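Local coordinates for protein inositol-1-monophosphatase SuhB (Mycobacterium tuberculosis, PDB 2Q74) that probably catalyses the magnesium-dependent dephosphorylation of inositol 1-phosphate to free myo-inositol and phosphate, working as a homodimer, at residues A[193-196]-A[197-200]; A[265-269]-A[270-274]. One frame throughout, in Å; residues are numbered along the deposited sequence.

Contact 1 (A[193-196]-A[197-200])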
loop_
_atom_site.group_PDB
_atom_site.type_symbol
_atom_site.label_atom_id
_atom_site.label_comp_id
_atom_site.label_asym_id
_atom_site.label_seq_id
_atom_site.Cartn_x
_atom_site.Cartn_y
_atom_site.Cartn_z
ATOM N N GLU A 193 -11.043 15.091 8.046
ATOM C CA GLU A 193 -12.077 15.264 9.058
ATOM C C GLU A 193 -13.277 14.385 8.711
ATOM O O GLU A 193 -13.817 13.677 9.562
ATOM C CB GLU A 193 -12.506 16.737 9.096
ATOM C CG GLU A 193 -12.912 17.270 10.458
ATOM C CD GLU A 193 -11.726 17.774 11.274
ATOM O OE1 GLU A 193 -10.900 18.548 10.724
ATOM O OE2 GLU A 193 -11.627 17.404 12.473
ATOM N N LEU A 194 -13.686 14.447 7.449
ATOM C CA LEU A 194 -14.759 13.610 6.937
ATOM C C LEU A 194 -14.476 12.131 7.135
ATOM O O LEU A 194 -15.362 11.383 7.533
ATOM C CB LEU A 194 -14.970 13.882 5.446
ATOM C CG LEU A 194 -15.946 12.970 4.690
ATOM C CD1 LEU A 194 -17.372 13.341 4.982
ATOM C CD2 LEU A 194 -15.678 13.053 3.209
ATOM N N LEU A 195 -13.249 11.710 6.842
ATOM C CA LEU A 195 -12.879 10.308 6.954
ATOM C C LEU A 195 -12.927 9.812 8.378
ATOM O O LEU A 195 -13.367 8.698 8.625
ATOM C CB LEU A 195 -11.483 10.048 6.377
ATOM C CG LEU A 195 -11.383 10.122 4.850
ATOM C CD1 LEU A 195 -9.961 9.815 4.340
ATOM C CD2 LEU A 195 -12.424 9.191 4.192
ATOM N N ALA A 196 -12.465 10.629 9.316
ATOM C CA ALA A 196 -12.519 10.259 10.720
ATOM C C ALA A 196 -13.951 9.854 11.085
ATOM O O ALA A 196 -14.156 8.893 11.801
ATOM C CB ALA A 196 -12.011 11.384 11.592
ATOM N N HIS A 197 -14.940 10.533 10.531
ATOM C CA HIS A 197 -16.329 10.187 10.802
ATOM C C HIS A 197 -16.733 8.823 10.253
ATOM O O HIS A 197 -17.502 8.105 10.886
ATOM C CB HIS A 197 -17.279 11.254 10.253
ATOM C CG HIS A 197 -17.161 12.585 10.934
ATOM N ND1 HIS A 197 -17.862 13.695 10.515
ATOM C CD2 HIS A 197 -16.413 12.989 11.989
ATOM C CE1 HIS A 197 -17.563 14.722 11.290
ATOM N NE2 HIS A 197 -16.683 14.320 12.190
ATOM N N VAL A 198 -16.236 8.465 9.075
ATOM C CA VAL A 198 -16.588 7.173 8.467
ATOM C C VAL A 198 -15.732 6.011 8.992
ATOM O O VAL A 198 -16.157 4.857 8.945
ATOM C CB VAL A 198 -16.611 7.248 6.904
ATOM C CG1 VAL A 198 -15.808 8.410 6.385
ATOM C CG2 VAL A 198 -16.153 5.954 6.280
ATOM N N VAL A 199 -14.563 6.330 9.541
ATOM C CA VAL A 199 -13.624 5.329 10.088
ATOM C C VAL A 199 -14.263 4.295 11.039
ATOM O O VAL A 199 -14.033 3.100 10.911
ATOM C CB VAL A 199 -12.404 6.016 10.813
ATOM C CG1 VAL A 199 -11.667 5.030 11.737
ATOM C CG2 VAL A 199 -11.431 6.624 9.802
ATOM N N PRO A 200 -15.057 4.745 12.010
ATOM C CA PRO A 200 -15.702 3.763 12.887
ATOM C C PRO A 200 -16.856 2.978 12.258
ATOM O O PRO A 200 -17.281 1.981 12.819
ATOM C CB PRO A 200 -16.223 4.626 14.039
ATOM C CG PRO A 200 -16.485 5.936 13.412
ATOM C CD PRO A 200 -15.389 6.122 12.409
#
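Leu195 and Val198, one turn apart on the helix that begins at residue 188, lie side by side and point the same way, with Leu195 CD2 4.1 Å from Val198 CG1. Leu195 also packs on Thr179 and Tyr227, and Val198 on Leu177. His197 leaves on another side of the helix. Its CG is anti to the carbonyl carbon (chi1 -66°), which folds the imidazole back over the preceding turn: Glu193 O sits above one face, off-centre toward the rim, 3.6 Å from His197 CD2. The same ring meets Phe282 edge-to-face. Ala196 packs on Ala192 and Val199 on Phe181 of the second subunit, where His197 also meets Glu189.

The backbone marks the helix running out. Val199 N donates to Leu195 O at 2.8 Å. Before it, the bonds are weak and divided: His197 N is shared between Glu193 O and Leu194 O, and Val198 N between Leu194 O and Leu195 O. At Pro200 the ring carbon CD stands where an amide hydrogen would be, 3.1 Å from Ala196 O. This is the tightening C-terminal turn of an alpha-helix passing into a 3-10 segment, in the beta-alpha-beta crossover from strand 176-181 to strand 204-206.

Contact 2 (A[265-269]-A[270-274]); sequences VAAAP and GIADE
Ala268 O accepts the hydrogen bond that closes this turn, from Ile271 N at 3.1 Å with an N-H...O angle of 154°. Ala272 N is also near, 3.2 Å from Ala268 O. Beside the bond, Ile271 lays its CG2 branch 3.5 Å from Ala268 O, while the end of the side chain leads away from the turn; Ile271 also packs on Val169 and Ala175.

Beneath the turn, Ala267 points its methyl at the helix start: CB lies 4.0 Å from Ala272 CA and 4.2 Å from Ile271 CG2. Leu275, a turn further on, touches the same alanine. Pro269 and Gly270 are the exposed middle pair of the turn, and the ring restricts the phi of Pro269, here -61°.

Nearby, Asp273 OD1 makes a salt bridge to Arg249 of the adjoining strand 249-252. The whole is a tight strand-to-helix connection: strand 262-267 ends, the chain makes a type I beta turn, Ala268-Ile271, and helix 272-280 sets off with Ile271 at its N-cap position.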
loop_
_atom_site.group_PDB
_atom_site.type_symbol
_atom_site.label_atom_id
_atom_site.label_comp_id
_atom_site.label_asym_id
_atom_site.label_seq_id
_atom_site.Cartn_x
_atom_site.Cartn_y
_atom_site.Cartn_z
ATOM N N VAL A 265 -16.906 7.411 -6.131
ATOM C CA VAL A 265 -17.279 6.369 -5.183
ATOM C C VAL A 265 -17.403 5.045 -5.932
ATOM O O VAL A 265 -18.053 4.960 -6.968
ATOM C CB VAL A 265 -18.562 6.701 -4.430
ATOM C CG1 VAL A 265 -18.873 5.602 -3.422
ATOM C CG2 VAL A 265 -18.424 8.037 -3.724
ATOM N N ALA A 266 -16.718 4.025 -5.434
ATOM C CA ALA A 266 -16.774 2.691 -6.015
ATOM C C ALA A 266 -16.885 1.676 -4.886
ATOM O O ALA A 266 -16.084 1.684 -3.977
ATOM C CB ALA A 266 -15.551 2.436 -6.850
ATOM N N ALA A 267 -17.884 0.810 -4.932
ATOM C CA ALA A 267 -18.133 -0.094 -3.818
ATOM C C ALA A 267 -18.770 -1.389 -4.281
ATOM O O ALA A 267 -19.504 -1.411 -5.278
ATOM C CB ALA A 267 -19.042 0.589 -2.805
ATOM N N ALA A 268 -18.506 -2.469 -3.553
ATOM C CA ALA A 268 -19.251 -3.687 -3.753
ATOM C C ALA A 268 -20.745 -3.353 -3.593
ATOM O O ALA A 268 -21.118 -2.555 -2.738
ATOM C CB ALA A 268 -18.820 -4.740 -2.783
ATOM N N PRO A 269 -21.604 -3.962 -4.423
ATOM C CA PRO A 269 -23.021 -3.574 -4.529
ATOM C C PRO A 269 -23.813 -3.731 -3.235
ATOM O O PRO A 269 -24.717 -2.926 -2.950
ATOM C CB PRO A 269 -23.555 -4.533 -5.592
ATOM C CG PRO A 269 -22.616 -5.685 -5.563
ATOM C CD PRO A 269 -21.287 -5.082 -5.324
ATOM N N GLY A 270 -23.465 -4.759 -2.463
ATOM C CA GLY A 270 -24.156 -5.046 -1.219
ATOM C C GLY A 270 -23.976 -3.973 -0.169
ATOM O O GLY A 270 -24.669 -3.985 0.851
ATOM N N ILE A 271 -23.075 -3.027 -0.434
ATOM C CA ILE A 271 -22.660 -2.057 0.568
ATOM C C ILE A 271 -22.653 -0.607 0.069
ATOM O O ILE A 271 -22.393 0.320 0.827
ATOM C CB ILE A 271 -21.276 -2.498 1.116
ATOM C CG1 ILE A 271 -21.321 -2.547 2.639
ATOM C CG2 ILE A 271 -20.095 -1.667 0.536
ATOM C CD1 ILE A 271 -20.384 -3.607 3.195
ATOM N N ALA A 272 -22.996 -0.419 -1.196
ATOM C CA ALA A 272 -22.943 0.888 -1.832
ATOM C C ALA A 272 -23.887 1.906 -1.208
ATOM O O ALA A 272 -23.445 2.995 -0.853
ATOM C CB ALA A 272 -23.230 0.759 -3.307
ATOM N N ASP A 273 -25.174 1.554 -1.070
ATOM C CA ASP A 273 -26.156 2.451 -0.474
ATOM C C ASP A 273 -25.739 2.851 0.920
ATOM O O ASP A 273 -25.677 4.034 1.236
ATOM C CB ASP A 273 -27.534 1.790 -0.398
ATOM C CG ASP A 273 -28.089 1.443 -1.756
ATOM O OD1 ASP A 273 -27.680 2.093 -2.741
ATOM O OD2 ASP A 273 -28.942 0.529 -1.840
ATOM N N GLU A 274 -25.449 1.858 1.755
ATOM C CA GLU A 274 -25.066 2.133 3.124
ATOM C C GLU A 274 -23.857 3.086 3.197
ATOM O O GLU A 274 -23.778 3.912 4.104
ATOM C CB GLU A 274 -24.800 0.829 3.875
ATOM C CG GLU A 274 -24.448 1.035 5.354
ATOM C CD GLU A 274 -24.343 -0.275 6.139
ATOM O OE1 GLU A 274 -24.357 -1.353 5.492
ATOM O OE2 GLU A 274 -24.223 -0.225 7.394
#

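In the fold
Contacts 1 and 2 follow each other along the chain, and both belong to elements built on the five-stranded sheet. Contact 1 closes the helix between strands 176-181 and 204-206; contact 2 leads from strand 262-267 into helix 272-280. Their centres are about 17 Å apart and their nearest atoms about 8 Å, without touching. Tyr227 on strand 225-231 touches Leu194 and Leu195 of contact 1 and Val265 on the strand that leads into contact 2. Only contact 1 reaches the second subunit. It also lies nearer the probable substrate site, with the Leu195 side chain about 10 Å from that of Arg206, whereas contact 2 lies away from the probable metal and substrate sites.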